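Local coordinates for ADP/ATP-dependent NAD(P)H-hydrate dehydratase (PDB 3RPZ), which catalyses the ADP/ATP-dependent dehydration of hydrated NAD(P)H, probably as a repair reaction that returns the damaged cofactor to its normal form, at residues A[52-55]-A[56-60]; A[218-221]-A[222-226]; A[269-272]-A[273-277]; A[242-245]-A[246-250]. All blocks are in the same frame, centred on the assembly; numbering follows the deposited sequence.

Interaction 1: residues A[52-55]-A[56-60]. With NPW (beta-6-hydroxy-1,4,5,6-tetrahydronicotinamide adenine dinucleotide phosphate), chain D.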
# COMPACT_ATOMS: atom_id res chain seq x y z
N GLY A 52 -14.09 6.37 -1.28
CA GLY A 52 -15.37 6.65 -0.67
C GLY A 52 -16.52 6.07 -1.45
O GLY A 52 -17.48 5.54 -0.89
N ALA A 53 -16.47 6.17 -2.77
CA ALA A 53 -17.53 5.70 -3.64
C ALA A 53 -17.63 4.17 -3.61
O ALA A 53 -18.73 3.64 -3.44
CB ALA A 53 -17.35 6.26 -5.05
N MET A 54 -16.51 3.50 -3.83
CA MET A 54 -16.58 2.04 -3.91
C MET A 54 -16.91 1.41 -2.58
O MET A 54 -17.50 0.33 -2.55
CB MET A 54 -15.33 1.45 -4.56
CG MET A 54 -15.10 1.97 -5.95
SD MET A 54 -14.18 0.81 -7.00
CE MET A 54 -15.47 -0.31 -7.31
N ARG A 55 -16.54 2.07 -1.48
CA ARG A 55 -16.95 1.61 -0.16
C ARG A 55 -18.42 1.79 0.10
O ARG A 55 -18.94 1.20 1.06
CB ARG A 55 -16.17 2.39 0.90
CG ARG A 55 -14.77 1.91 1.17
CD ARG A 55 -14.74 0.58 1.89
NE ARG A 55 -13.44 0.24 2.35
CZ ARG A 55 -13.01 -0.99 2.58
NH1 ARG A 55 -13.74 -2.03 2.34
NH2 ARG A 55 -11.78 -1.15 3.05
N SER A 56 -19.12 2.61 -0.66
CA SER A 56 -20.46 3.06 -0.35
C SER A 56 -21.56 2.44 -1.15
O SER A 56 -22.62 3.03 -1.37
CB SER A 56 -20.53 4.57 -0.35
OG SER A 56 -19.71 5.08 0.71
N GLY A 57 -21.37 1.20 -1.61
CA GLY A 57 -22.49 0.38 -2.06
C GLY A 57 -22.87 0.42 -3.54
O GLY A 57 -23.88 -0.15 -3.91
N LEU A 58 -22.04 1.06 -4.37
CA LEU A 58 -22.22 1.00 -5.83
C LEU A 58 -21.93 -0.42 -6.35
O LEU A 58 -21.51 -1.32 -5.61
CB LEU A 58 -21.44 2.11 -6.53
CG LEU A 58 -19.93 2.18 -6.20
CD1 LEU A 58 -19.19 0.88 -6.61
CD2 LEU A 58 -19.29 3.36 -6.93
N GLY A 59 -22.18 -0.60 -7.65
CA GLY A 59 -21.81 -1.82 -8.33
C GLY A 59 -20.46 -1.74 -8.97
O GLY A 59 -19.60 -2.59 -8.73
N LYS A 60 -20.26 -0.75 -9.84
CA LYS A 60 -19.00 -0.50 -10.50
C LYS A 60 -18.67 0.96 -10.42
O LYS A 60 -19.56 1.79 -10.30
CB LYS A 60 -19.01 -0.95 -11.97
CG LYS A 60 -18.98 -2.48 -12.13
CD LYS A 60 -18.55 -2.97 -13.51
CE LYS A 60 -19.56 -2.70 -14.49
NZ LYS A 60 -18.89 -3.02 -15.90
P NPW D . -27.68 -5.79 -16.22
O1 NPW D . -27.31 -4.77 -17.28
O2 NPW D . -27.26 -5.50 -14.82
O3 NPW D . -29.15 -6.25 -16.27
PA NPW D . -20.15 -6.89 -18.81
PB NPW D . -18.24 -6.76 -16.61
C1A NPW D . -25.22 -8.74 -16.95
C1B NPW D . -13.56 -6.23 -16.36
N1C NPW D . -13.57 -5.74 -15.01
N1D NPW D . -27.77 -11.51 -13.50
C2A NPW D . -25.54 -7.26 -16.75
O2A NPW D . -26.95 -7.16 -16.67
C2B NPW D . -13.90 -7.72 -16.52
O2B NPW D . -12.84 -8.56 -16.14
C2C NPW D . -12.59 -5.07 -14.46
C2D NPW D . -28.21 -10.85 -14.59
C3A NPW D . -24.96 -6.62 -18.01
O3A NPW D . -25.83 -6.76 -19.15
C3B NPW D . -14.19 -7.73 -18.03
O3B NPW D . -12.93 -7.82 -18.71
C3C NPW D . -12.45 -4.44 -13.33
N3D NPW D . -27.50 -10.13 -15.47
C4B NPW D . -14.82 -6.35 -18.25
O4B NPW D . -14.56 -5.53 -17.08
C4C NPW D . -13.67 -4.41 -12.43
C4D NPW D . -26.20 -10.15 -15.17
O4D NPW D . -23.96 -8.73 -17.63
C4E NPW D . -23.72 -7.48 -18.22
C5A NPW D . -25.62 -10.78 -14.03
C5B NPW D . -16.34 -6.40 -18.46
O5B NPW D . -16.95 -7.23 -17.47
C5C NPW D . -14.92 -4.65 -13.27
C5E NPW D . -22.48 -6.89 -17.55
O5E NPW D . -21.34 -7.59 -18.03
C6C NPW D . -14.78 -5.93 -14.14
O6C NPW D . -14.64 -7.13 -13.38
C6D NPW D . -26.47 -11.52 -13.14
N6D NPW D . -26.08 -12.18 -12.05
N7A NPW D . -24.26 -10.59 -13.93
C7C NPW D . -11.21 -3.86 -12.89
N7C NPW D . -11.17 -3.28 -11.70
O7C NPW D . -10.20 -3.87 -13.64
C8A NPW D . -23.97 -9.79 -15.03
N9A NPW D . -25.18 -9.57 -15.75
OA1 NPW D . -20.61 -5.81 -19.69
OA2 NPW D . -19.51 -8.07 -19.34
OA3 NPW D . -19.27 -6.16 -17.67
OB1 NPW D . -18.71 -7.97 -15.95
OB2 NPW D . -17.90 -5.57 -15.78
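G52 and S56 meet where helix 44-54 runs out: the S56 hydroxyl donates to G52 O over 2.8 Å, with a C=O...OG angle of 163°. With OG anti to its own carbonyl carbon (chi1 -65°), the hydroxyl swings back over the last turn to meet that acceptor. S56 N goes to A53 O at 3.0 Å, a short-range bond whose donor stands well above the carbonyl plane. G57 then takes phi +92°, where a CB would jam against S56 O, which calls for glycine. L58 folds back under the helix end: its CG lies 3.3 Å from A53 O, CD2 packs on A53 CB, and CD1 meets M54 CE at 4.0 Å. With an alanine here, the helix end would probably lose its apolar cover over A53 and the M54 methyl. The charged ends find partners beyond this turn. K60 NZ donates to phosphate oxygen OB2 of the bound NADPH hydrate at 2.7 Å, while the R55 guanidinium pairs with E266 and T261 O of the second subunit. The turn thus carries the chain from helix 44-54 into strand 60-65, with A53, S56 and L58 packed on helix 217-231 and R55 and S56 on helix 264-277.

Interaction 2: residues A[218-221]-A[222-226]. With NPW (beta-6-hydroxy-1,4,5,6-tetrahydronicotinamide adenine dinucleotide phosphate), chain B.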
# COMPACT_ATOMS: atom_id res chain seq x y z
N GLY A 218 -13.44 16.23 2.57
CA GLY A 218 -14.55 16.53 1.72
C GLY A 218 -14.52 15.79 0.39
O GLY A 218 -15.54 15.49 -0.20
N ASP A 219 -13.31 15.45 -0.05
CA ASP A 219 -13.14 14.65 -1.25
C ASP A 219 -13.70 13.25 -1.01
O ASP A 219 -14.42 12.67 -1.85
CB ASP A 219 -11.67 14.66 -1.70
CG ASP A 219 -11.12 16.03 -1.88
OD1 ASP A 219 -11.82 16.91 -2.48
OD2 ASP A 219 -9.98 16.29 -1.42
N THR A 220 -13.34 12.63 0.14
CA THR A 220 -13.92 11.38 0.54
C THR A 220 -15.48 11.45 0.57
O THR A 220 -16.19 10.54 0.14
CB THR A 220 -13.37 10.98 1.89
OG1 THR A 220 -11.95 10.79 1.81
CG2 THR A 220 -14.01 9.70 2.41
N LEU A 221 -16.01 12.51 1.20
CA LEU A 221 -17.46 12.67 1.30
C LEU A 221 -18.11 12.65 -0.07
O LEU A 221 -19.14 11.98 -0.25
CB LEU A 221 -17.84 13.94 2.08
CG LEU A 221 -19.32 14.21 2.09
CD1 LEU A 221 -20.09 13.16 2.88
CD2 LEU A 221 -19.58 15.62 2.69
N THR A 222 -17.56 13.37 -1.06
CA THR A 222 -18.16 13.37 -2.39
C THR A 222 -18.31 11.96 -2.92
O THR A 222 -19.32 11.56 -3.47
CB THR A 222 -17.29 14.22 -3.31
OG1 THR A 222 -17.40 15.57 -2.85
CG2 THR A 222 -17.74 14.13 -4.77
N GLY A 223 -17.26 11.17 -2.73
CA GLY A 223 -17.33 9.76 -3.12
C GLY A 223 -18.37 8.96 -2.38
O GLY A 223 -19.12 8.16 -2.97
N MET A 224 -18.46 9.16 -1.07
CA MET A 224 -19.48 8.46 -0.30
C MET A 224 -20.91 8.78 -0.80
O MET A 224 -21.75 7.90 -0.95
CB MET A 224 -19.34 8.75 1.18
CG MET A 224 -18.12 8.15 1.78
SD MET A 224 -17.90 8.55 3.54
CE MET A 224 -19.38 7.91 4.26
N ILE A 225 -21.17 10.06 -1.08
CA ILE A 225 -22.47 10.43 -1.64
C ILE A 225 -22.71 9.71 -2.98
O ILE A 225 -23.79 9.16 -3.22
CB ILE A 225 -22.61 11.93 -1.82
CG1 ILE A 225 -22.48 12.65 -0.48
CG2 ILE A 225 -23.99 12.29 -2.35
CD1 ILE A 225 -22.34 14.21 -0.57
N LEU A 226 -21.68 9.68 -3.83
CA LEU A 226 -21.79 9.05 -5.13
C LEU A 226 -22.18 7.57 -5.02
O LEU A 226 -23.07 7.10 -5.68
CB LEU A 226 -20.47 9.19 -5.88
CG LEU A 226 -20.41 8.57 -7.28
CD1 LEU A 226 -21.44 9.23 -8.22
CD2 LEU A 226 -18.99 8.67 -7.87
P NPW B . -9.97 30.50 5.78
O1 NPW B . -8.98 31.05 4.78
O2 NPW B . -9.56 29.30 6.57
O3 NPW B . -10.60 31.56 6.69
PA NPW B . -10.29 26.45 -1.16
PB NPW B . -9.81 23.61 -0.77
C1A NPW B . -12.63 28.77 3.50
C1B NPW B . -8.71 20.04 -3.63
N1C NPW B . -8.15 19.21 -2.58
N1D NPW B . -15.50 28.05 7.66
C2A NPW B . -11.19 29.07 3.91
O2A NPW B . -11.26 30.07 4.91
C2B NPW B . -10.23 20.20 -3.58
O2B NPW B . -10.91 19.05 -4.03
C2C NPW B . -7.33 18.22 -2.79
C2D NPW B . -14.97 29.17 7.16
C3A NPW B . -10.57 29.54 2.61
O3A NPW B . -10.87 30.92 2.32
C3B NPW B . -10.36 21.41 -4.53
O3B NPW B . -10.34 20.91 -5.87
C3C NPW B . -6.63 17.45 -2.02
N3D NPW B . -14.21 29.32 6.06
C4B NPW B . -9.08 22.20 -4.23
O4B NPW B . -8.17 21.34 -3.48
C4C NPW B . -6.71 17.77 -0.53
C4D NPW B . -14.06 28.15 5.43
O4D NPW B . -12.51 28.28 2.16
C4E NPW B . -11.27 28.65 1.61
C5A NPW B . -14.55 26.89 5.88
C5B NPW B . -9.33 23.46 -3.39
O5B NPW B . -10.17 23.16 -2.27
C5C NPW B . -7.14 19.21 -0.35
C5E NPW B . -10.50 27.36 1.32
O5E NPW B . -11.09 26.74 0.18
C6C NPW B . -8.44 19.52 -1.15
O6C NPW B . -9.56 18.76 -0.71
C6D NPW B . -15.34 26.84 7.08
N6D NPW B . -15.88 25.76 7.62
N7A NPW B . -14.19 25.84 5.07
C7C NPW B . -5.89 16.31 -2.47
N7C NPW B . -5.24 15.57 -1.58
O7C NPW B . -5.81 16.05 -3.70
C8A NPW B . -13.42 26.45 4.08
N9A NPW B . -13.38 27.85 4.34
OA1 NPW B . -9.32 27.51 -1.48
OA2 NPW B . -11.42 26.18 -2.03
OA3 NPW B . -9.40 25.15 -0.85
OB1 NPW B . -11.03 23.37 0.00
OB2 NPW B . -8.54 22.96 -0.31
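D219 grips the bound NADPH hydrate with both carboxylate oxygens. OD2 accepts the hydroxyl O6C of the hydrated nicotinamide ring at 2.6 Å, and OD1 accepts the ribose hydroxyl O2B at 2.8 Å, two bonds that fix the rotation of the carboxylate. An asparagine in its place would probably leave one of these two hydroxyls without an acceptor, its amide nitrogen offering a donor where an oxygen now receives. G218 N, close to the start of the helix, donates to a phosphate oxygen of adenosine monophosphate, so one turn serves both nucleotides. Backbone bonds carry the helix onward: M224 N to T220 O and I225 N to L221 O are each 2.9 Å, the latter nearly straight at 169° at the hydrogen, whereas G223 N to D219 O is weak at 3.3 Å. The T222 hydroxyl is held by D131 OD2. Apolar contact is modest. L221 directs CG away from its backbone N (chi1 175°) and brings it within 4.0 Å of I225 CD1, the two side chains crossing at a slant. Helix 217-231 is buried centrally: L221, M224 and I225 face helix 235-256, T220 and L226 lie against helix 44-54, and T222, I225 and L226 touch strand 128-130.

Interaction 3: residues A[269-272]-A[273-277]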
# COMPACT_ATOMS: atom_id res chain seq x y z
N ASP A 269 -11.84 3.34 5.32
CA ASP A 269 -11.37 2.09 5.92
C ASP A 269 -12.29 1.77 7.14
O ASP A 269 -12.45 0.60 7.52
CB ASP A 269 -9.90 2.14 6.49
CG ASP A 269 -8.67 2.36 5.52
OD1 ASP A 269 -8.74 2.09 4.33
OD2 ASP A 269 -7.56 2.77 6.10
N ILE A 270 -12.79 2.81 7.85
CA ILE A 270 -13.62 2.71 9.08
C ILE A 270 -15.08 2.45 8.74
O ILE A 270 -15.82 1.79 9.48
CB ILE A 270 -13.50 4.07 9.89
CG1 ILE A 270 -12.09 4.18 10.45
CG2 ILE A 270 -14.57 4.27 11.00
CD1 ILE A 270 -11.70 5.62 10.88
N LEU A 271 -15.52 2.94 7.58
CA LEU A 271 -16.93 2.87 7.19
C LEU A 271 -17.52 1.45 7.24
O LEU A 271 -18.66 1.27 7.63
CB LEU A 271 -17.14 3.50 5.83
CG LEU A 271 -18.54 3.54 5.27
CD1 LEU A 271 -19.47 4.42 6.16
CD2 LEU A 271 -18.50 4.12 3.85
N PRO A 272 -16.75 0.44 6.80
CA PRO A 272 -17.37 -0.92 6.84
C PRO A 272 -17.94 -1.32 8.19
O PRO A 272 -19.05 -1.84 8.26
CB PRO A 272 -16.21 -1.82 6.40
CG PRO A 272 -15.43 -0.97 5.44
CD PRO A 272 -15.45 0.40 6.13
N ARG A 273 -17.19 -1.05 9.26
CA ARG A 273 -17.61 -1.42 10.61
C ARG A 273 -18.67 -0.44 11.13
O ARG A 273 -19.61 -0.87 11.84
CB ARG A 273 -16.42 -1.50 11.56
CG ARG A 273 -15.62 -2.76 11.42
CD ARG A 273 -14.46 -2.85 12.47
NE ARG A 273 -13.73 -4.11 12.28
CZ ARG A 273 -14.07 -5.26 12.83
NH1 ARG A 273 -15.11 -5.34 13.65
NH2 ARG A 273 -13.35 -6.35 12.56
N VAL A 274 -18.51 0.83 10.81
CA VAL A 274 -19.49 1.82 11.25
C VAL A 274 -20.85 1.57 10.62
O VAL A 274 -21.87 1.52 11.31
CB VAL A 274 -18.97 3.20 11.00
CG1 VAL A 274 -20.08 4.27 11.16
CG2 VAL A 274 -17.78 3.53 11.92
N TRP A 275 -20.89 1.32 9.33
CA TRP A 275 -22.14 1.08 8.65
C TRP A 275 -22.81 -0.16 9.22
O TRP A 275 -24.02 -0.17 9.43
CB TRP A 275 -21.88 0.96 7.12
CG TRP A 275 -23.04 0.90 6.19
CD1 TRP A 275 -24.28 0.40 6.39
CD2 TRP A 275 -23.02 1.41 4.87
NE1 TRP A 275 -25.06 0.52 5.24
CE2 TRP A 275 -24.30 1.16 4.30
CE3 TRP A 275 -22.05 2.04 4.12
CZ2 TRP A 275 -24.60 1.53 2.97
CZ3 TRP A 275 -22.36 2.40 2.82
CH2 TRP A 275 -23.61 2.14 2.27
N LYS A 276 -22.08 -1.22 9.53
CA LYS A 276 -22.67 -2.42 10.13
C LYS A 276 -23.46 -2.13 11.42
O LYS A 276 -24.47 -2.74 11.65
CB LYS A 276 -21.56 -3.42 10.41
CG LYS A 276 -21.97 -4.76 11.06
CD LYS A 276 -22.76 -5.65 10.07
CE LYS A 276 -23.22 -6.96 10.71
NZ LYS A 276 -23.97 -7.81 9.75
N ARG A 277 -22.97 -1.18 12.20
CA ARG A 277 -23.60 -0.79 13.47
C ARG A 277 -25.01 -0.28 13.29
O ARG A 277 -25.83 -0.34 14.23
CB ARG A 277 -22.80 0.32 14.15
CG ARG A 277 -23.35 0.70 15.53
CD ARG A 277 -22.30 1.41 16.34
NE ARG A 277 -22.39 2.86 16.24
CZ ARG A 277 -23.38 3.58 16.74
NH1 ARG A 277 -24.40 2.98 17.35
NH2 ARG A 277 -23.38 4.89 16.62
O HOH W 1 -14.01 -1.12 9.15
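D269 and R273 are joined through their backbones by a water, which donates to D269 O at 2.8 Å and accepts from R273 N at 3.2 Å. The helix is kinked here, where P272 N has no bond to the turn before, consistent with the water filling in where R273 N does not bond D269 O directly. I270 comes next and meets V274 through their CG2 methyls, which approach to 3.4 Å, tighter than usual van der Waals contact. The I270 methyl reaches V274 because CG2 lies anti to its own backbone N, while V274 turns its CG2 back toward the preceding turn. I270 O receives V274 N at 3.2 Å, in the carbonyl plane and with 168° at the hydrogen; R273 N also leans on this oxygen, but weakly, at 128°. L271 follows with the shortest backbone bond of the four across the segments, W275 N to L271 O at 2.8 Å. Its side chain lies alongside that of W275 and points the same way, with CG near the ring plane and 4.0 Å from CE3, so leucine meets indole at an edge and not over a face. P272 closes the segment, and its carbonyl gives K276 N only a weak bond of 3.3 Å. R273 and K276 reach the second subunit, R273 by a salt bridge to E256 and K276 by a hydrogen bond to T254 O. Inward, helix 264-277 rests I270 and L271 on helix 235-256, and L271 and W275 on helix 217-231.

Interaction 4: residues A[242-245]-A[246-250]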
# COMPACT_ATOMS: atom_id res chain seq x y z
N ALA A 242 -24.93 9.57 3.73
CA ALA A 242 -23.54 9.73 3.46
C ALA A 242 -22.93 10.73 4.40
O ALA A 242 -21.87 10.50 4.99
CB ALA A 242 -23.31 10.14 1.99
N VAL A 243 -23.59 11.90 4.54
CA VAL A 243 -23.07 12.96 5.41
C VAL A 243 -23.01 12.44 6.88
O VAL A 243 -22.00 12.60 7.59
CB VAL A 243 -23.93 14.19 5.33
CG1 VAL A 243 -23.50 15.24 6.33
CG2 VAL A 243 -23.85 14.77 3.91
N TYR A 244 -24.04 11.72 7.28
CA TYR A 244 -24.10 11.18 8.65
C TYR A 244 -23.01 10.15 8.91
O TYR A 244 -22.28 10.24 9.89
CB TYR A 244 -25.49 10.55 8.93
CG TYR A 244 -25.69 10.08 10.33
CD1 TYR A 244 -25.07 8.94 10.79
CD2 TYR A 244 -26.50 10.78 11.18
CE1 TYR A 244 -25.25 8.52 12.12
CE2 TYR A 244 -26.70 10.36 12.48
CZ TYR A 244 -26.04 9.23 12.92
OH TYR A 244 -26.25 8.82 14.29
N LEU A 245 -22.89 9.18 8.03
CA LEU A 245 -21.90 8.12 8.25
C LEU A 245 -20.48 8.65 8.14
O LEU A 245 -19.61 8.18 8.86
CB LEU A 245 -22.17 6.93 7.33
CG LEU A 245 -23.41 6.13 7.71
CD1 LEU A 245 -23.77 5.10 6.63
CD2 LEU A 245 -23.34 5.46 9.08
N HIS A 246 -20.24 9.60 7.25
CA HIS A 246 -18.92 10.27 7.14
C HIS A 246 -18.52 10.84 8.49
O HIS A 246 -17.42 10.56 8.98
CB HIS A 246 -19.03 11.31 6.05
CG HIS A 246 -17.84 12.18 5.83
ND1 HIS A 246 -17.76 13.45 6.37
CD2 HIS A 246 -16.72 11.99 5.08
CE1 HIS A 246 -16.63 14.02 5.91
NE2 HIS A 246 -15.99 13.16 5.12
N GLY A 247 -19.44 11.55 9.14
CA GLY A 247 -19.15 12.10 10.47
C GLY A 247 -19.00 11.01 11.51
O GLY A 247 -18.14 11.09 12.39
N ALA A 248 -19.84 9.97 11.46
CA ALA A 248 -19.77 8.86 12.40
C ALA A 248 -18.42 8.15 12.35
O ALA A 248 -17.95 7.65 13.37
CB ALA A 248 -20.93 7.88 12.18
N CYS A 249 -17.82 8.08 11.18
CA CYS A 249 -16.50 7.46 11.05
C CYS A 249 -15.46 8.22 11.83
O CYS A 249 -14.59 7.61 12.47
CB CYS A 249 -16.09 7.34 9.59
SG CYS A 249 -17.05 6.09 8.65
N ALA A 250 -15.50 9.56 11.77
CA ALA A 250 -14.59 10.37 12.58
C ALA A 250 -14.84 10.20 14.06
O ALA A 250 -13.88 10.20 14.84
CB ALA A 250 -14.74 11.84 12.18
O HOH W 2 -19.93 14.76 7.53
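V243 and H246 are joined by a water that donates to V243 O at 3.0 Å and lies 2.8 Å from H246 ND1, in the plane of the imidazole at its edge. The other ring nitrogen, NE2, is hydrogen-bonded to T217 O, so both nitrogens have partners, which would tend to hold the ring in one orientation. H246 CG stands anti to its own N (chi1 176°), which carries the imidazole away from the first segment toward T217. V243 O serves twice, taking G247 N at 3.2 Å as well as the water. Around this pair the backbone bonds are regular: H246 N to A242 O and A248 N to Y244 O are both 2.9 Å, the latter in the carbonyl plane, and C249 N reaches L245 O at the same length but with a more bent hydrogen angle of 147°. Side-chain packing across the turn is slight. Y244 CE1 passes A248 CB at 4.4 Å, and the approach to the ring is oblique; the phenol also packs on N205, P206 and helix 11-17. On other faces, A242 and L245 lie against helix 217-231 and C249 against helix 264-277. Chemically, the turn is a regular helix backbone from which H246 is presented to the nucleotide: with one nitrogen on a backbone carbonyl and the other on a water itself tied to the helix, H246 is held in a defined orientation in the pocket of adenosine monophosphate, which it touches.

In the fold
Interactions 1, 2 and 4 are buried, interaction 2 lying deepest, its centre about 4 Å from the centre of the chain, whereas interaction 3 is partly exposed, its centre about 18 Å from the centre of the chain. Helix 217-231 is the common support: interaction 2 touches each of the other three, for instance M224 CE against L271 CD2 at 3.9 Å. Interactions 3 and 4 pair consecutive helices, with L271 CA 3.5 Å from C249 SG. The chemistry follows position. D219 of interaction 2 and K60 of interaction 1 contribute to equivalent substrate sites from two different subunits, interaction 4 reaches adenosine monophosphate, and interaction 3 sends R273 and K276 into the interface with the second subunit.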